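Local coordinates for protein tRNA (guanine(26)-N(2))-dimethyltransferase (Pyrococcus horikoshii, PDB 2EJU) that probably methylates guanosine 26 of tRNA twice on its N2 atom, to give N2-dimethylguanosine, with S-adenosyl-L-methionine as the methyl donor, at residues A[56-61]-A[84-89]; A[75-80]-A[119-124]; A[35-40]-A[297-302]. One frame throughout, in Å; residues are numbered along the deposited sequence.

Interaction 1 (A[56-61]-A[84-89]). With SAH (S-adenosyl-L-homocysteine), chain B.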
# COMPACT_ATOMS: atom_id res chain seq x y z
N SER A 56 -10.54 -11.16 -5.20
CA SER A 56 -9.62 -11.81 -6.12
C SER A 56 -9.88 -11.79 -7.62
O SER A 56 -8.96 -12.04 -8.40
CB SER A 56 -9.39 -13.26 -5.66
OG SER A 56 -10.60 -13.81 -5.18
N ALA A 57 -11.11 -11.51 -8.03
CA ALA A 57 -11.43 -11.48 -9.46
C ALA A 57 -11.09 -12.81 -10.15
O ALA A 57 -11.83 -13.79 -10.01
CB ALA A 57 -10.67 -10.34 -10.14
N THR A 58 -9.99 -12.85 -10.89
CA THR A 58 -9.59 -14.08 -11.58
C THR A 58 -8.94 -15.04 -10.59
O THR A 58 -8.78 -16.23 -10.89
CB THR A 58 -8.57 -13.81 -12.70
OG1 THR A 58 -7.35 -13.33 -12.13
CG2 THR A 58 -9.12 -12.78 -13.69
N GLY A 59 -8.56 -14.53 -9.43
CA GLY A 59 -7.92 -15.34 -8.41
C GLY A 59 -6.40 -15.34 -8.48
O GLY A 59 -5.74 -16.03 -7.69
N ILE A 60 -5.83 -14.57 -9.40
CA ILE A 60 -4.38 -14.53 -9.58
C ILE A 60 -3.57 -14.25 -8.31
O ILE A 60 -2.54 -14.89 -8.09
CB ILE A 60 -3.98 -13.48 -10.66
CG1 ILE A 60 -2.46 -13.45 -10.83
CG2 ILE A 60 -4.48 -12.09 -10.27
CD1 ILE A 60 -1.85 -14.78 -11.22
N ARG A 61 -4.03 -13.32 -7.49
CA ARG A 61 -3.31 -12.97 -6.27
C ARG A 61 -3.22 -14.16 -5.31
O ARG A 61 -2.12 -14.59 -4.96
CB ARG A 61 -3.99 -11.78 -5.58
CG ARG A 61 -3.15 -11.10 -4.53
CD ARG A 61 -3.86 -9.84 -4.01
NE ARG A 61 -3.98 -8.83 -5.06
CZ ARG A 61 -3.20 -7.76 -5.17
NH1 ARG A 61 -3.39 -6.91 -6.17
NH2 ARG A 61 -2.26 -7.52 -4.27
N TYR A 84 -16.11 -16.02 -9.46
CA TYR A 84 -16.06 -17.26 -8.68
C TYR A 84 -15.82 -18.47 -9.59
O TYR A 84 -14.97 -19.32 -9.31
CB TYR A 84 -17.37 -17.44 -7.91
CG TYR A 84 -17.45 -18.74 -7.13
CD1 TYR A 84 -16.61 -18.98 -6.04
CD2 TYR A 84 -18.38 -19.73 -7.48
CE1 TYR A 84 -16.68 -20.18 -5.32
CE2 TYR A 84 -18.46 -20.93 -6.77
CZ TYR A 84 -17.61 -21.14 -5.69
OH TYR A 84 -17.70 -22.32 -4.98
N GLU A 85 -16.57 -18.55 -10.69
CA GLU A 85 -16.41 -19.67 -11.62
C GLU A 85 -15.01 -19.71 -12.22
O GLU A 85 -14.42 -20.78 -12.35
CB GLU A 85 -17.47 -19.58 -12.73
CG GLU A 85 -18.87 -19.88 -12.22
CD GLU A 85 -19.03 -21.32 -11.73
OE1 GLU A 85 -19.98 -21.59 -10.97
OE2 GLU A 85 -18.20 -22.18 -12.12
N LEU A 86 -14.47 -18.54 -12.56
CA LEU A 86 -13.14 -18.47 -13.14
C LEU A 86 -12.08 -18.79 -12.09
O LEU A 86 -11.04 -19.40 -12.39
CB LEU A 86 -12.89 -17.07 -13.71
CG LEU A 86 -11.53 -16.90 -14.39
CD1 LEU A 86 -11.40 -17.90 -15.53
CD2 LEU A 86 -11.39 -15.47 -14.92
N MET A 87 -12.33 -18.36 -10.85
CA MET A 87 -11.41 -18.62 -9.75
C MET A 87 -11.21 -20.12 -9.56
O MET A 87 -10.08 -20.60 -9.44
CB MET A 87 -11.94 -17.98 -8.45
CG MET A 87 -11.64 -16.49 -8.31
SD MET A 87 -12.71 -15.59 -7.13
CE MET A 87 -12.29 -16.38 -5.62
N LYS A 88 -12.31 -20.87 -9.56
CA LYS A 88 -12.24 -22.32 -9.40
C LYS A 88 -11.46 -22.96 -10.55
O LYS A 88 -10.62 -23.84 -10.35
CB LYS A 88 -13.65 -22.92 -9.35
CG LYS A 88 -14.45 -22.58 -8.09
CD LYS A 88 -15.79 -23.33 -8.05
CE LYS A 88 -16.71 -22.88 -9.18
NZ LYS A 88 -18.03 -23.58 -9.16
N ARG A 89 -11.72 -22.49 -11.76
CA ARG A 89 -11.05 -23.02 -12.93
C ARG A 89 -9.55 -22.73 -12.89
O ARG A 89 -8.73 -23.61 -13.13
CB ARG A 89 -11.67 -22.42 -14.19
CG ARG A 89 -11.26 -23.11 -15.46
CD ARG A 89 -12.21 -22.74 -16.58
NE ARG A 89 -11.88 -23.41 -17.83
CZ ARG A 89 -12.54 -23.22 -18.97
NH1 ARG A 89 -13.57 -22.39 -19.00
NH2 ARG A 89 -12.16 -23.86 -20.07
N SAH B . -7.41 -8.30 -6.48
CA SAH B . -7.05 -8.30 -7.78
CB SAH B . -8.31 -7.59 -8.33
CG SAH B . -9.64 -6.96 -8.18
SD SAH B . -10.85 -6.19 -9.10
C SAH B . -5.93 -8.74 -8.54
O SAH B . -6.33 -9.14 -9.73
OXT SAH B . -4.78 -8.71 -8.05
C5' SAH B . -11.97 -5.87 -7.86
C4' SAH B . -13.25 -6.74 -8.08
O4' SAH B . -13.86 -6.65 -6.78
C3' SAH B . -14.02 -7.76 -8.88
O3' SAH B . -13.58 -9.10 -9.27
C2' SAH B . -15.36 -7.86 -8.15
O2' SAH B . -16.48 -8.44 -8.54
C1' SAH B . -15.19 -7.14 -6.84
N9 SAH B . -16.12 -6.81 -5.62
C8 SAH B . -16.88 -5.73 -5.60
N7 SAH B . -17.55 -5.68 -4.49
C5 SAH B . -17.24 -6.72 -3.76
C6 SAH B . -17.65 -7.18 -2.49
N6 SAH B . -18.53 -6.47 -1.80
N1 SAH B . -17.12 -8.37 -1.98
C2 SAH B . -16.20 -9.12 -2.68
N3 SAH B . -15.79 -8.69 -3.92
C4 SAH B . -16.30 -7.49 -4.49
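The cofactor loop of a class I methyltransferase, running from strand 50-53 into helix 60-68, lies here against helix 81-92, with Ser56, Ala57 and Thr58 touching Met87 and Leu86. The loop is folded as a type II' turn closed by Gly59 N to Ser56 O, 2.7 Å. Met87 is the main side chain in the contact. Its CG rests 3.2 Å from Ala57 O, and a bend at the thioether (chi3 64°) brings CE round to Ser56 OG at 3.1 Å, a tight approach. That hydroxyl has its polar partner in Asn77 O, so the methionine end covers a hydroxyl already tied to the next strand. One residue earlier on the helix, Leu86 lies beside Thr58, the two side chains pointing the same way, methyl on methyl, CG2 to CD2 3.7 Å. Thr58 OG1 turns instead toward its own chain and takes a weak bond from Ile60 N. Gly59 is the N-cap of helix 60-68, and its CA passes just 5.0 Å from Met87 CA.

S-adenosyl-L-homocysteine lies against the loop. Ala57 CA comes within 3.2 Å of its O3', and Ile60 CG2 faces its carboxylate. The Arg61 guanidinium presents its edge to OXT, NH1 giving a 3.0 Å hydrogen bond and NE a weak one at 3.1 Å. Salt bridges to Asp136 and Asp138 and a bond to Asn35 probably help fix the rotation of that group. This helix-backed turn is the first cofactor-binding loop of the Rossmann-like methyltransferase fold, which receives the amino-acid part of the cofactor.

Interaction 2 (A[75-80]-A[119-124]). With SAH (S-adenosyl-L-homocysteine), chain B.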
# COMPACT_ATOMS: atom_id res chain seq x y z
N TRP A 75 -7.33 -18.21 1.17
CA TRP A 75 -8.73 -17.98 0.84
C TRP A 75 -8.83 -16.97 -0.31
O TRP A 75 -8.16 -15.93 -0.29
CB TRP A 75 -9.48 -17.44 2.05
CG TRP A 75 -9.65 -18.43 3.16
CD1 TRP A 75 -8.65 -19.08 3.83
CD2 TRP A 75 -10.88 -18.85 3.76
NE1 TRP A 75 -9.19 -19.88 4.81
CE2 TRP A 75 -10.55 -19.76 4.79
CE3 TRP A 75 -12.23 -18.55 3.52
CZ2 TRP A 75 -11.52 -20.37 5.59
CZ3 TRP A 75 -13.20 -19.16 4.32
CH2 TRP A 75 -12.84 -20.06 5.34
N LEU A 76 -9.64 -17.29 -1.31
CA LEU A 76 -9.87 -16.40 -2.44
C LEU A 76 -11.36 -16.09 -2.41
O LEU A 76 -12.18 -16.99 -2.27
CB LEU A 76 -9.51 -17.08 -3.76
CG LEU A 76 -8.03 -17.39 -3.97
CD1 LEU A 76 -7.67 -18.69 -3.25
CD2 LEU A 76 -7.74 -17.52 -5.46
N ASN A 77 -11.71 -14.82 -2.53
CA ASN A 77 -13.11 -14.43 -2.48
C ASN A 77 -13.50 -13.35 -3.48
O ASN A 77 -12.71 -12.47 -3.81
CB ASN A 77 -13.45 -13.92 -1.08
CG ASN A 77 -14.88 -13.46 -0.97
OD1 ASN A 77 -15.80 -14.27 -0.81
ND2 ASN A 77 -15.09 -12.15 -1.08
N ASP A 78 -14.74 -13.43 -3.94
CA ASP A 78 -15.29 -12.43 -4.85
C ASP A 78 -16.80 -12.55 -4.84
O ASP A 78 -17.36 -13.64 -4.73
CB ASP A 78 -14.75 -12.63 -6.27
CG ASP A 78 -14.79 -11.36 -7.09
OD1 ASP A 78 -13.71 -10.82 -7.39
OD2 ASP A 78 -15.90 -10.88 -7.41
N ILE A 79 -17.48 -11.41 -4.96
CA ILE A 79 -18.93 -11.40 -4.94
C ILE A 79 -19.54 -11.81 -6.28
O ILE A 79 -20.68 -12.25 -6.35
CB ILE A 79 -19.43 -9.99 -4.54
CG1 ILE A 79 -20.91 -10.05 -4.15
CG2 ILE A 79 -19.23 -9.02 -5.70
CD1 ILE A 79 -21.47 -8.71 -3.69
N SER A 80 -18.76 -11.68 -7.35
CA SER A 80 -19.24 -12.01 -8.69
C SER A 80 -19.24 -13.50 -9.02
O SER A 80 -18.24 -14.18 -8.81
CB SER A 80 -18.40 -11.27 -9.73
OG SER A 80 -18.64 -11.79 -11.03
N ASP A 119 -18.92 -14.55 -2.38
CA ASP A 119 -19.71 -13.74 -1.45
C ASP A 119 -19.15 -12.33 -1.29
O ASP A 119 -18.10 -11.99 -1.84
CB ASP A 119 -19.71 -14.43 -0.07
CG ASP A 119 -20.87 -14.02 0.80
OD1 ASP A 119 -20.98 -14.58 1.92
OD2 ASP A 119 -21.68 -13.15 0.40
N ASP A 120 -19.87 -11.51 -0.53
CA ASP A 120 -19.47 -10.15 -0.22
C ASP A 120 -18.27 -10.32 0.72
O ASP A 120 -18.34 -11.10 1.68
CB ASP A 120 -20.59 -9.42 0.53
CG ASP A 120 -20.25 -7.97 0.85
OD1 ASP A 120 -19.07 -7.57 0.77
OD2 ASP A 120 -21.18 -7.23 1.21
N ALA A 121 -17.19 -9.59 0.44
CA ALA A 121 -16.00 -9.68 1.27
C ALA A 121 -16.31 -9.35 2.73
O ALA A 121 -15.74 -9.95 3.63
CB ALA A 121 -14.93 -8.75 0.74
N ASN A 122 -17.20 -8.38 2.95
CA ASN A 122 -17.57 -8.00 4.31
C ASN A 122 -18.25 -9.15 5.04
O ASN A 122 -18.07 -9.33 6.24
CB ASN A 122 -18.51 -6.78 4.32
CG ASN A 122 -17.75 -5.47 4.30
OD1 ASN A 122 -16.71 -5.34 4.95
ND2 ASN A 122 -18.27 -4.49 3.57
N ARG A 123 -19.04 -9.93 4.30
CA ARG A 123 -19.72 -11.07 4.90
C ARG A 123 -18.71 -12.15 5.26
O ARG A 123 -18.72 -12.66 6.38
CB ARG A 123 -20.79 -11.62 3.95
CG ARG A 123 -21.63 -12.74 4.55
CD ARG A 123 -22.89 -12.98 3.74
NE ARG A 123 -23.76 -14.02 4.31
CZ ARG A 123 -23.49 -15.32 4.29
NH1 ARG A 123 -22.38 -15.77 3.73
NH2 ARG A 123 -24.35 -16.19 4.82
N LEU A 124 -17.83 -12.49 4.32
CA LEU A 124 -16.82 -13.52 4.59
C LEU A 124 -15.93 -13.14 5.78
O LEU A 124 -15.70 -13.94 6.68
CB LEU A 124 -15.94 -13.75 3.35
CG LEU A 124 -14.72 -14.67 3.55
CD1 LEU A 124 -15.17 -16.01 4.13
CD2 LEU A 124 -14.00 -14.89 2.23
N SAH B . -7.41 -8.30 -6.48
CA SAH B . -7.05 -8.30 -7.78
CB SAH B . -8.31 -7.59 -8.33
CG SAH B . -9.64 -6.96 -8.18
SD SAH B . -10.85 -6.19 -9.10
C SAH B . -5.93 -8.74 -8.54
O SAH B . -6.33 -9.14 -9.73
OXT SAH B . -4.78 -8.71 -8.05
C5' SAH B . -11.97 -5.87 -7.86
C4' SAH B . -13.25 -6.74 -8.08
O4' SAH B . -13.86 -6.65 -6.78
C3' SAH B . -14.02 -7.76 -8.88
O3' SAH B . -13.58 -9.10 -9.27
C2' SAH B . -15.36 -7.86 -8.15
O2' SAH B . -16.48 -8.44 -8.54
C1' SAH B . -15.19 -7.14 -6.84
N9 SAH B . -16.12 -6.81 -5.62
C8 SAH B . -16.88 -5.73 -5.60
N7 SAH B . -17.55 -5.68 -4.49
C5 SAH B . -17.24 -6.72 -3.76
C6 SAH B . -17.65 -7.18 -2.49
N6 SAH B . -18.53 -6.47 -1.80
N1 SAH B . -17.12 -8.37 -1.98
C2 SAH B . -16.20 -9.12 -2.68
N3 SAH B . -15.79 -8.69 -3.92
C4 SAH B . -16.30 -7.49 -4.49
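Asp119 N donates to Asp78 O across 3.0 Å, while Asp119 O takes a hydrogen bond from Asn77 ND2 at 3.1 Å; together they pin the loop after strand 113-118 to the end of strand 73-78. The Asn77 amide approaches from 45° above the carbonyl plane. It reaches there because CG stands anti to the backbone nitrogen (chi1 178°), directed at the loop. Both ends of this buried amide have further partners, ND2 in Ala54 O and OD1 in Asn117.

Segment 75-80 holds S-adenosyl-L-homocysteine through the Asp78 carboxylate, and 119-124 through a carboxylate and a backbone N-H. OD1 of Asp78 receives ribose O3' at 2.6 Å and OD2 receives O2' at 2.8 Å. An Asx turn, with Ser80 N on the anti lone pair of OD2, helps fix the carboxylate, and Ala57 N adds a second bond to OD1. At the adenine, Ala121 N donates to ligand N1 over 2.7 Å. Asp120 OD1 accepts from ligand N6 at 2.8 Å, nearly straight at 169°. Asp120 is the N-cap of helix 121-127, and the same OD1 also accepts the capping bond from Asn122 N, which meets it from above the carboxylate plane. Ile79 CG2 lies over one face of the adenine.

Asp119 steadies its own loop, OD1 bridging to Arg123 and OD2 accepting from Asp120 N. Below the polar layer, Leu124 comes from the opposite direction to Asn77 and sets CD2 3.5 Å from its CB, and its other methyl, CD1, slants onto Trp75 CZ3 at 3.7 Å. Phe132 meets the indole edge-to-face. An acidic residue ending strand 73-78 for the ribose, and the loop after strand 113-118 for the adenine, are characteristic of the class I S-adenosylmethionine-binding site.

Interaction 3 (A[35-40]-A[297-302]). With SAH (S-adenosyl-L-homocysteine), chain B.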
# COMPACT_ATOMS: atom_id res chain seq x y z
N ASN A 35 2.47 -4.97 -8.41
CA ASN A 35 1.86 -4.87 -7.09
C ASN A 35 1.86 -6.27 -6.48
O ASN A 35 2.29 -6.47 -5.34
CB ASN A 35 0.43 -4.34 -7.22
CG ASN A 35 -0.29 -4.21 -5.88
OD1 ASN A 35 -0.50 -5.19 -5.17
ND2 ASN A 35 -0.67 -2.99 -5.53
N ARG A 36 1.39 -7.24 -7.26
CA ARG A 36 1.34 -8.64 -6.81
C ARG A 36 2.73 -9.13 -6.41
O ARG A 36 2.90 -9.80 -5.39
CB ARG A 36 0.78 -9.52 -7.93
CG ARG A 36 -0.57 -10.17 -7.62
CD ARG A 36 -1.71 -9.55 -8.41
NE ARG A 36 -1.46 -9.53 -9.86
CZ ARG A 36 -2.23 -8.90 -10.74
NH1 ARG A 36 -3.31 -8.25 -10.33
NH2 ARG A 36 -1.90 -8.87 -12.02
N ASP A 37 3.74 -8.81 -7.22
CA ASP A 37 5.11 -9.23 -6.91
C ASP A 37 5.56 -8.72 -5.54
O ASP A 37 6.13 -9.46 -4.75
CB ASP A 37 6.11 -8.70 -7.95
CG ASP A 37 6.09 -9.48 -9.25
OD1 ASP A 37 5.95 -10.72 -9.20
OD2 ASP A 37 6.25 -8.86 -10.32
N ILE A 38 5.30 -7.44 -5.29
CA ILE A 38 5.69 -6.81 -4.04
C ILE A 38 5.13 -7.57 -2.85
O ILE A 38 5.87 -7.93 -1.93
CB ILE A 38 5.22 -5.33 -3.97
CG1 ILE A 38 5.75 -4.55 -5.18
CG2 ILE A 38 5.70 -4.68 -2.69
CD1 ILE A 38 7.26 -4.48 -5.26
N VAL A 39 3.83 -7.83 -2.86
CA VAL A 39 3.23 -8.55 -1.75
C VAL A 39 3.83 -9.96 -1.64
O VAL A 39 4.08 -10.46 -0.53
CB VAL A 39 1.68 -8.61 -1.87
CG1 VAL A 39 1.26 -9.24 -3.18
CG2 VAL A 39 1.10 -9.38 -0.69
N VAL A 40 4.07 -10.60 -2.77
CA VAL A 40 4.66 -11.94 -2.76
C VAL A 40 6.02 -11.90 -2.07
O VAL A 40 6.34 -12.76 -1.24
CB VAL A 40 4.82 -12.49 -4.20
CG1 VAL A 40 5.83 -13.63 -4.23
CG2 VAL A 40 3.48 -12.98 -4.72
N LEU A 297 14.21 -14.44 -6.04
CA LEU A 297 12.90 -14.98 -6.38
C LEU A 297 12.56 -14.81 -7.84
O LEU A 297 13.08 -13.91 -8.52
CB LEU A 297 11.81 -14.31 -5.54
CG LEU A 297 11.70 -14.67 -4.05
CD1 LEU A 297 10.59 -13.85 -3.41
CD2 LEU A 297 11.43 -16.16 -3.90
N SER A 298 11.69 -15.69 -8.33
CA SER A 298 11.24 -15.64 -9.71
C SER A 298 9.96 -14.82 -9.70
O SER A 298 8.89 -15.33 -9.38
CB SER A 298 10.95 -17.05 -10.23
OG SER A 298 12.11 -17.87 -10.15
N LEU A 299 10.08 -13.55 -10.05
CA LEU A 299 8.94 -12.65 -10.06
C LEU A 299 8.40 -12.43 -11.46
O LEU A 299 9.01 -12.85 -12.44
CB LEU A 299 9.34 -11.31 -9.43
CG LEU A 299 9.85 -11.43 -7.99
CD1 LEU A 299 10.33 -10.07 -7.51
CD2 LEU A 299 8.74 -11.96 -7.10
N ALA A 300 7.24 -11.77 -11.55
CA ALA A 300 6.62 -11.49 -12.84
C ALA A 300 7.32 -10.33 -13.53
O ALA A 300 7.52 -10.33 -14.75
CB ALA A 300 5.15 -11.17 -12.65
N ARG A 301 7.69 -9.32 -12.74
CA ARG A 301 8.38 -8.14 -13.26
C ARG A 301 9.54 -7.85 -12.32
O ARG A 301 9.60 -6.80 -11.69
CB ARG A 301 7.43 -6.94 -13.27
CG ARG A 301 6.11 -7.20 -13.99
CD ARG A 301 6.29 -7.32 -15.49
NE ARG A 301 5.03 -7.65 -16.14
CZ ARG A 301 4.47 -8.86 -16.12
NH1 ARG A 301 5.07 -9.86 -15.49
NH2 ARG A 301 3.31 -9.06 -16.73
N LYS A 302 10.47 -8.80 -12.25
CA LYS A 302 11.63 -8.69 -11.38
C LYS A 302 12.38 -7.36 -11.47
O LYS A 302 12.67 -6.74 -10.45
CB LYS A 302 12.59 -9.86 -11.66
CG LYS A 302 13.63 -10.08 -10.57
CD LYS A 302 14.31 -11.42 -10.70
CE LYS A 302 15.32 -11.65 -9.58
NZ LYS A 302 15.89 -13.02 -9.62
N SAH B . -7.41 -8.30 -6.48
CA SAH B . -7.05 -8.30 -7.78
CB SAH B . -8.31 -7.59 -8.33
CG SAH B . -9.64 -6.96 -8.18
SD SAH B . -10.85 -6.19 -9.10
C SAH B . -5.93 -8.74 -8.54
O SAH B . -6.33 -9.14 -9.73
OXT SAH B . -4.78 -8.71 -8.05
C5' SAH B . -11.97 -5.87 -7.86
C4' SAH B . -13.25 -6.74 -8.08
O4' SAH B . -13.86 -6.65 -6.78
C3' SAH B . -14.02 -7.76 -8.88
O3' SAH B . -13.58 -9.10 -9.27
C2' SAH B . -15.36 -7.86 -8.15
O2' SAH B . -16.48 -8.44 -8.54
C1' SAH B . -15.19 -7.14 -6.84
N9 SAH B . -16.12 -6.81 -5.62
C8 SAH B . -16.88 -5.73 -5.60
N7 SAH B . -17.55 -5.68 -4.49
C5 SAH B . -17.24 -6.72 -3.76
C6 SAH B . -17.65 -7.18 -2.49
N6 SAH B . -18.53 -6.47 -1.80
N1 SAH B . -17.12 -8.37 -1.98
C2 SAH B . -16.20 -9.12 -2.68
N3 SAH B . -15.79 -8.69 -3.92
C4 SAH B . -16.30 -7.49 -4.49
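Asp37 holds its carboxylate toward the loop 297-302 and grips two successive backbone amides, one with each oxygen. OD1 accepts from Ala300 N at 2.9 Å, an almost straight bond (175°), and OD2 accepts from Arg301 N, also at 2.9 Å but more bent. Both donors arrive on the syn side, some 25° out of the carboxylate plane, so the two oxygens bracket the consecutive N-H groups of Ala300 and Arg301. CB already points at the loop, and chi1 of -77°, with CG anti to the carbonyl carbon, carries the carboxylate on to the two amides. A salt bridge from Arg64 to OD1 adds a third grip. Arg301 is the N-cap of helix 302-314, and the field of that helix start would probably favour the ionised form of Asp37.

Apolar atoms frame the carboxylate. Leu299 lies across Asp37 at a slant, with CB 3.4 Å from OD1, and Ala300 CB is 3.5 Å from OD2. One helical turn on, Val40 CG1 only loosely meets Leu299 CD2, at 4.4 Å. Lys302, at the start of helix 302-314, stretches its extended side chain along the loop and gives NZ to Leu297 O, 3.1 Å, and also bonds to Glu295 O.

Arg36, next in sequence to Asp37, heads for the cofactor product: its chain is bent at chi2 and chi3, and NH1 donates to OXT of S-adenosyl-L-homocysteine at 2.8 Å. Glu8 pairs with NH2 of the same guanidinium. Helix 33-46 is thus flanked by several elements: loop 297-302 on Asp37, helix 60-68 touching Arg36, Val39 and Val40, strand 226-235 against Asn35 and Val39, and strand 213-223 against Ile38.

From the N terminus, the chain first passes through 35-40, whose loop closes much later, when 297-302 returns between helices 284-295 and 302-314; this long loop of interaction 3 encloses the other two contacts. Inside it, 56-61, 75-80, 84-89 and 119-124 follow in order, so interactions 1 and 2 cross: the loop closed by helix 81-92 is still open when strand 73-78 begins the second. The crossing pair also touch directly, strand 73-78 lying against both segments of interaction 1. Interaction 3 reaches interaction 1 through Asn35 and Arg61, but not interaction 2. All three border the same ligand, from its adenine (interaction 2) to its carboxylate (interactions 1 and 3).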